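GTN Reductase (Agrobacterium tumefaciens, PDB 5N6G) is an FMN-containing ene-reductase of the Old Yellow Enzyme family that probably reduces carbon-carbon double bonds with NADH or NADPH as electron donor. Local coordinates at residues P30-N35 against G70-E75; G163-L168 against A219-A224. One frame throughout, in Å; residues are numbered along the deposited sequence.

Interaction 1 (P30-N35 against G70-E75); sequences PGAIPN and GLYKRE
Lys73 reaches across from the start of helix 74-89, where it holds the N-cap position, to the loop at Gly31. Its CG stands anti to the carbonyl carbon, beside the backbone N (chi1 -62°), and beyond CG the chain runs fully extended. CD of Lys73 passes 4.1 Å from CG1 of Ile33, the two side chains crossing at about a right angle; CE lies 3.5 Å from Gly31 O, and NZ ends in a hydrogen bond of 2.8 Å to that same Gly31 O. The ammonium is tilted 31° from the carbonyl plane. A long, flexible lysine suits this place, since its methylenes pack on isoleucine while its charge serves a backbone oxygen. Gly31 has positive phi, a conformation that glycine adopts easily. In the TIM barrel, 30-35 lies in the loop after the first barrel strand, 19-21; 70-75 is the end of the loop after the second, 50-57, and the first residues of helix 74-89. Gly70 N gives a hydrogen bond to Ala32 O, 3.0 Å away. A water also donates to Ala32 O, giving this oxygen two partners, and sits over one face of the Tyr72 ring. The small Ala32 CB fits 3.4 Å from Tyr72 OH, which is hydrogen-bonded to Gln63. Branched Ile33 spreads over Glu75, CD1 lying 3.7 Å from Glu75 CB and CG2 against Glu75 O.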
loop_
_atom_site.group_PDB
_atom_site.type_symbol
_atom_site.label_atom_id
_atom_site.label_comp_id
_atom_site.label_asym_id
_atom_site.label_seq_id
_atom_site.Cartn_x
_atom_site.Cartn_y
_atom_site.Cartn_z
ATOM N N PRO A 30 17.061 -0.091 -8.696
ATOM C CA PRO A 30 18.272 -0.680 -8.114
ATOM C C PRO A 30 18.871 0.199 -7.028
ATOM O O PRO A 30 18.908 1.433 -7.128
ATOM C CB PRO A 30 19.212 -0.814 -9.320
ATOM C CG PRO A 30 18.305 -0.884 -10.495
ATOM C CD PRO A 30 17.130 -0.035 -10.166
ATOM N N GLY A 31 19.359 -0.454 -5.977
ATOM C CA GLY A 31 19.959 0.243 -4.866
ATOM C C GLY A 31 18.968 0.919 -3.963
ATOM O O GLY A 31 19.379 1.694 -3.092
ATOM N N ALA A 32 17.669 0.679 -4.171
ATOM C CA ALA A 32 16.618 1.262 -3.344
ATOM C C ALA A 32 16.507 2.772 -3.536
ATOM O O ALA A 32 16.067 3.486 -2.626
ATOM C CB ALA A 32 16.835 0.938 -1.858
ATOM N N ILE A 33 16.869 3.258 -4.725
ATOM C CA ILE A 33 16.930 4.685 -5.019
ATOM C C ILE A 33 16.110 4.933 -6.277
ATOM O O ILE A 33 16.412 4.371 -7.336
ATOM C CB ILE A 33 18.383 5.161 -5.224
ATOM C CG1 ILE A 33 19.183 4.971 -3.926
ATOM C CG2 ILE A 33 18.442 6.621 -5.664
ATOM C CD1 ILE A 33 20.699 5.056 -4.120
ATOM N N PRO A 34 15.067 5.774 -6.235
ATOM C CA PRO A 34 14.355 6.104 -7.473
ATOM C C PRO A 34 15.269 6.801 -8.462
ATOM O O PRO A 34 16.139 7.589 -8.090
ATOM C CB PRO A 34 13.235 7.048 -7.008
ATOM C CG PRO A 34 13.070 6.772 -5.565
ATOM C CD PRO A 34 14.471 6.471 -5.086
ATOM N N ASN A 35 15.027 6.531 -9.751
ATOM C CA ASN A 35 15.885 7.026 -10.817
ATOM C C ASN A 35 15.073 7.787 -11.862
ATOM O O ASN A 35 13.888 8.071 -11.649
ATOM C CB ASN A 35 16.647 5.853 -11.416
ATOM C CG ASN A 35 15.725 4.773 -11.915
ATOM O OD1 ASN A 35 14.704 5.057 -12.556
ATOM N ND2 ASN A 35 16.030 3.526 -11.562
ATOM N N GLY A 70 13.319 2.800 -1.553
ATOM C CA GLY A 70 13.028 3.031 -0.158
ATOM C C GLY A 70 12.981 4.501 0.233
ATOM O O GLY A 70 13.073 5.403 -0.598
ATOM N N LEU A 71 12.834 4.729 1.548
ATOM C CA LEU A 71 12.861 6.065 2.131
ATOM C C LEU A 71 13.973 6.218 3.165
ATOM O O LEU A 71 13.917 7.126 3.992
ATOM C CB LEU A 71 11.504 6.388 2.754
ATOM C CG LEU A 71 10.451 6.749 1.714
ATOM C CD1 LEU A 71 9.071 6.737 2.366
ATOM C CD2 LEU A 71 10.747 8.094 1.081
ATOM N N TYR A 72 14.999 5.367 3.120
ATOM C CA TYR A 72 15.995 5.320 4.194
ATOM C C TYR A 72 17.406 5.684 3.739
ATOM O O TYR A 72 18.358 5.593 4.539
ATOM C CB TYR A 72 15.971 3.931 4.850
ATOM C CG TYR A 72 16.151 2.764 3.902
ATOM C CD1 TYR A 72 17.423 2.310 3.554
ATOM C CD2 TYR A 72 15.053 2.133 3.334
ATOM C CE1 TYR A 72 17.590 1.231 2.694
ATOM C CE2 TYR A 72 15.202 1.074 2.465
ATOM C CZ TYR A 72 16.459 0.624 2.140
ATOM O OH TYR A 72 16.608 -0.437 1.269
ATOM N N LYS A 73 17.582 6.118 2.501
ATOM C CA LYS A 73 18.838 6.676 2.016
ATOM C C LYS A 73 18.612 8.113 1.584
ATOM O O LYS A 73 17.548 8.434 1.042
ATOM C CB LYS A 73 19.388 5.869 0.823
ATOM C CG LYS A 73 19.725 4.423 1.114
ATOM C CD LYS A 73 20.252 3.728 -0.139
ATOM C CE LYS A 73 20.638 2.284 0.141
ATOM N NZ LYS A 73 21.316 1.674 -1.031
ATOM N N ARG A 74 19.612 8.979 1.816
ATOM C CA ARG A 74 19.507 10.359 1.357
ATOM C C ARG A 74 19.297 10.409 -0.142
ATOM O O ARG A 74 18.517 11.226 -0.643
ATOM C CB ARG A 74 20.764 11.164 1.709
ATOM C CG ARG A 74 21.062 11.253 3.181
ATOM C CD ARG A 74 19.947 11.963 3.938
ATOM N NE ARG A 74 19.663 13.298 3.430
ATOM C CZ ARG A 74 18.542 13.962 3.698
ATOM N NH1 ARG A 74 17.599 13.412 4.453
ATOM N NH2 ARG A 74 18.356 15.171 3.207
ATOM N N GLU A 75 20.022 9.565 -0.871
ATOM C CA GLU A 75 19.895 9.519 -2.318
ATOM C C GLU A 75 18.488 9.131 -2.734
ATOM O O GLU A 75 18.010 9.580 -3.783
ATOM C CB GLU A 75 20.901 8.526 -2.888
ATOM C CG GLU A 75 22.352 8.989 -2.768
ATOM C CD GLU A 75 23.000 8.687 -1.412
ATOM O OE1 GLU A 75 22.313 8.138 -0.505
ATOM O OE2 GLU A 75 24.216 8.984 -1.271
HETATM O O HOH W 1 16.216 3.833 0.456
#

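Interaction 2 (G163-L168 against A219-A224); sequences GARAAL and AEEIGA
Ala164 turns its methyl toward the neighbouring helix, where CB lies 3.8 Å from CG2 of Ile222. Ile222 CG2 also rests 3.5 Å from Ala164 O, so the branched residue leans on both the side chain and the backbone of helix 150-169. Alanine suits this buried position because its short side chain lets the isoleucine come close to the helix.

Next comes Arg165, on the exposed side of the contact. With CG anti to the backbone N (chi1 -179°), the chain first extends and then bends at chi3, which carries NE beside Glu221. NE of Arg165 donates to Glu221 OE2 over 2.9 Å in an almost straight hydrogen bond (176°) that is also a salt bridge. Long side chains of opposite charge suit this surface position, where they can reach each other from separate helices. The carboxylate oxygen lies in the guanidinium plane, yet it is met from above its own plane, the two flat groups being turned 73° apart. The aliphatic part of the arginine contributes as well: Arg165 CB is 4.0 Å from Glu221 CG. A weak, long ion pair to Glu158 gives NH2 a second acidic neighbour.

One turn after Ala164, Leu168 sends CD1 to within 3.4 Å of Ile222 CG2, tighter than usual van der Waals contact, with Ile222 CB 3.6 Å away. Branched apolar chains suit both places, filling the gap between the helices. Ile222 thus fits between Ala164 and Leu168, and its side chain also touches Val175 on strand 174-178. Helix 204-222 ends here, and Gly223 takes the positive phi with which the chain leaves it. An apolar cluster of Ala164, Leu168 and Ile222 beside a surface ion pair joins the outer helices that precede TIM-barrel strands 174-178 and 227-231.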
loop_
_atom_site.group_PDB
_atom_site.type_symbol
_atom_site.label_atom_id
_atom_site.label_comp_id
_atom_site.label_asym_id
_atom_site.label_seq_id
_atom_site.Cartn_x
_atom_site.Cartn_y
_atom_site.Cartn_z
ATOM N N GLY A 163 10.423 7.458 8.469
ATOM C CA GLY A 163 9.953 7.262 7.107
ATOM C C GLY A 163 8.876 8.249 6.696
ATOM O O GLY A 163 8.881 8.757 5.575
ATOM N N ALA A 164 7.943 8.536 7.600
ATOM C CA ALA A 164 6.924 9.549 7.327
ATOM C C ALA A 164 7.556 10.929 7.147
ATOM O O ALA A 164 7.200 11.677 6.222
ATOM C CB ALA A 164 5.892 9.555 8.451
ATOM N N ARG A 165 8.508 11.282 8.022
ATOM C CA ARG A 165 9.234 12.535 7.899
ATOM C C ARG A 165 10.018 12.601 6.591
ATOM O O ARG A 165 10.024 13.644 5.911
ATOM C CB ARG A 165 10.161 12.682 9.104
ATOM C CG ARG A 165 10.980 13.925 9.174
ATOM C CD ARG A 165 12.033 13.744 10.267
ATOM N NE ARG A 165 11.489 13.050 11.440
ATOM C CZ ARG A 165 12.100 12.067 12.103
ATOM N NH1 ARG A 165 13.292 11.622 11.725
ATOM N NH2 ARG A 165 11.505 11.509 13.148
ATOM N N ALA A 166 10.644 11.483 6.206
ATOM C CA ALA A 166 11.369 11.424 4.945
ATOM C C ALA A 166 10.444 11.655 3.770
ATOM O O ALA A 166 10.820 12.327 2.803
ATOM C CB ALA A 166 12.060 10.081 4.787
ATOM N N ALA A 167 9.232 11.093 3.833
ATOM C CA ALA A 167 8.267 11.294 2.766
ATOM C C ALA A 167 7.922 12.767 2.606
ATOM O O ALA A 167 7.854 13.280 1.480
ATOM C CB ALA A 167 7.005 10.474 3.050
ATOM N N LEU A 168 7.689 13.471 3.717
ATOM C CA LEU A 168 7.436 14.907 3.614
ATOM C C LEU A 168 8.648 15.649 3.061
ATOM O O LEU A 168 8.504 16.575 2.253
ATOM C CB LEU A 168 7.048 15.480 4.971
ATOM C CG LEU A 168 5.603 15.295 5.438
ATOM C CD1 LEU A 168 5.406 16.070 6.731
ATOM C CD2 LEU A 168 4.602 15.758 4.397
ATOM N N ALA A 219 0.877 9.838 12.262
ATOM C CA ALA A 219 0.027 11.026 12.335
ATOM C C ALA A 219 0.638 12.114 13.200
ATOM O O ALA A 219 0.485 13.308 12.906
ATOM C CB ALA A 219 -1.358 10.639 12.849
ATOM N N GLU A 220 1.302 11.737 14.301
ATOM C CA GLU A 220 1.954 12.722 15.144
ATOM C C GLU A 220 3.087 13.409 14.392
ATOM O O GLU A 220 3.329 14.606 14.574
ATOM C CB GLU A 220 2.477 12.044 16.413
ATOM C CG GLU A 220 3.168 12.977 17.390
ATOM C CD GLU A 220 2.233 14.027 17.964
ATOM O OE1 GLU A 220 1.069 13.681 18.266
ATOM O OE2 GLU A 220 2.655 15.195 18.092
ATOM N N GLU A 221 3.754 12.677 13.514
ATOM C CA GLU A 221 4.907 13.228 12.816
ATOM C C GLU A 221 4.496 14.162 11.681
ATOM O O GLU A 221 5.085 15.247 11.536
ATOM C CB GLU A 221 5.768 12.078 12.290
ATOM C CG GLU A 221 7.079 12.502 11.676
ATOM C CD GLU A 221 8.036 13.134 12.696
ATOM O OE1 GLU A 221 7.965 12.775 13.893
ATOM O OE2 GLU A 221 8.849 13.988 12.291
ATOM N N ILE A 222 3.496 13.781 10.879
ATOM C CA ILE A 222 3.158 14.527 9.669
ATOM C C ILE A 222 1.754 15.105 9.674
ATOM O O ILE A 222 1.427 15.871 8.754
ATOM C CB ILE A 222 3.347 13.678 8.397
ATOM C CG1 ILE A 222 2.301 12.550 8.326
ATOM C CG2 ILE A 222 4.784 13.154 8.318
ATOM C CD1 ILE A 222 2.306 11.811 6.989
ATOM N N GLY A 223 0.930 14.794 10.670
ATOM C CA GLY A 223 -0.447 15.247 10.697
ATOM C C GLY A 223 -1.401 14.155 10.239
ATOM O O GLY A 223 -1.179 13.502 9.215
ATOM N N ALA A 224 -2.489 13.971 10.989
ATOM C CA ALA A 224 -3.471 12.960 10.625
ATOM C C ALA A 224 -4.097 13.252 9.266
ATOM O O ALA A 224 -4.439 12.318 8.524
ATOM C CB ALA A 224 -4.552 12.878 11.712
#

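Overall arrangement
From the N terminus, the chain leaves barrel strand 19-21, runs through 30-35 and helix 36-43, and passes up strand 50-57 before interaction 1 closes the loop at 70-75. Helix 74-89, strand 94-99 and helix 150-169 follow; interaction 2 opens on the last of these and closes at the end of helix 204-222, after strand 174-178. The two loops therefore neither nest nor cross but stand in series. Their centres are about 18 Å apart, yet they touch where Leu71 packs on Gly163 and Ala166. Separately, Arg74 pairs with Glu169, just past 163-168. Interaction 1 joins the loop after strand 19-21 to the start of helix 74-89 and the loop before it, interaction 2 two outer helices.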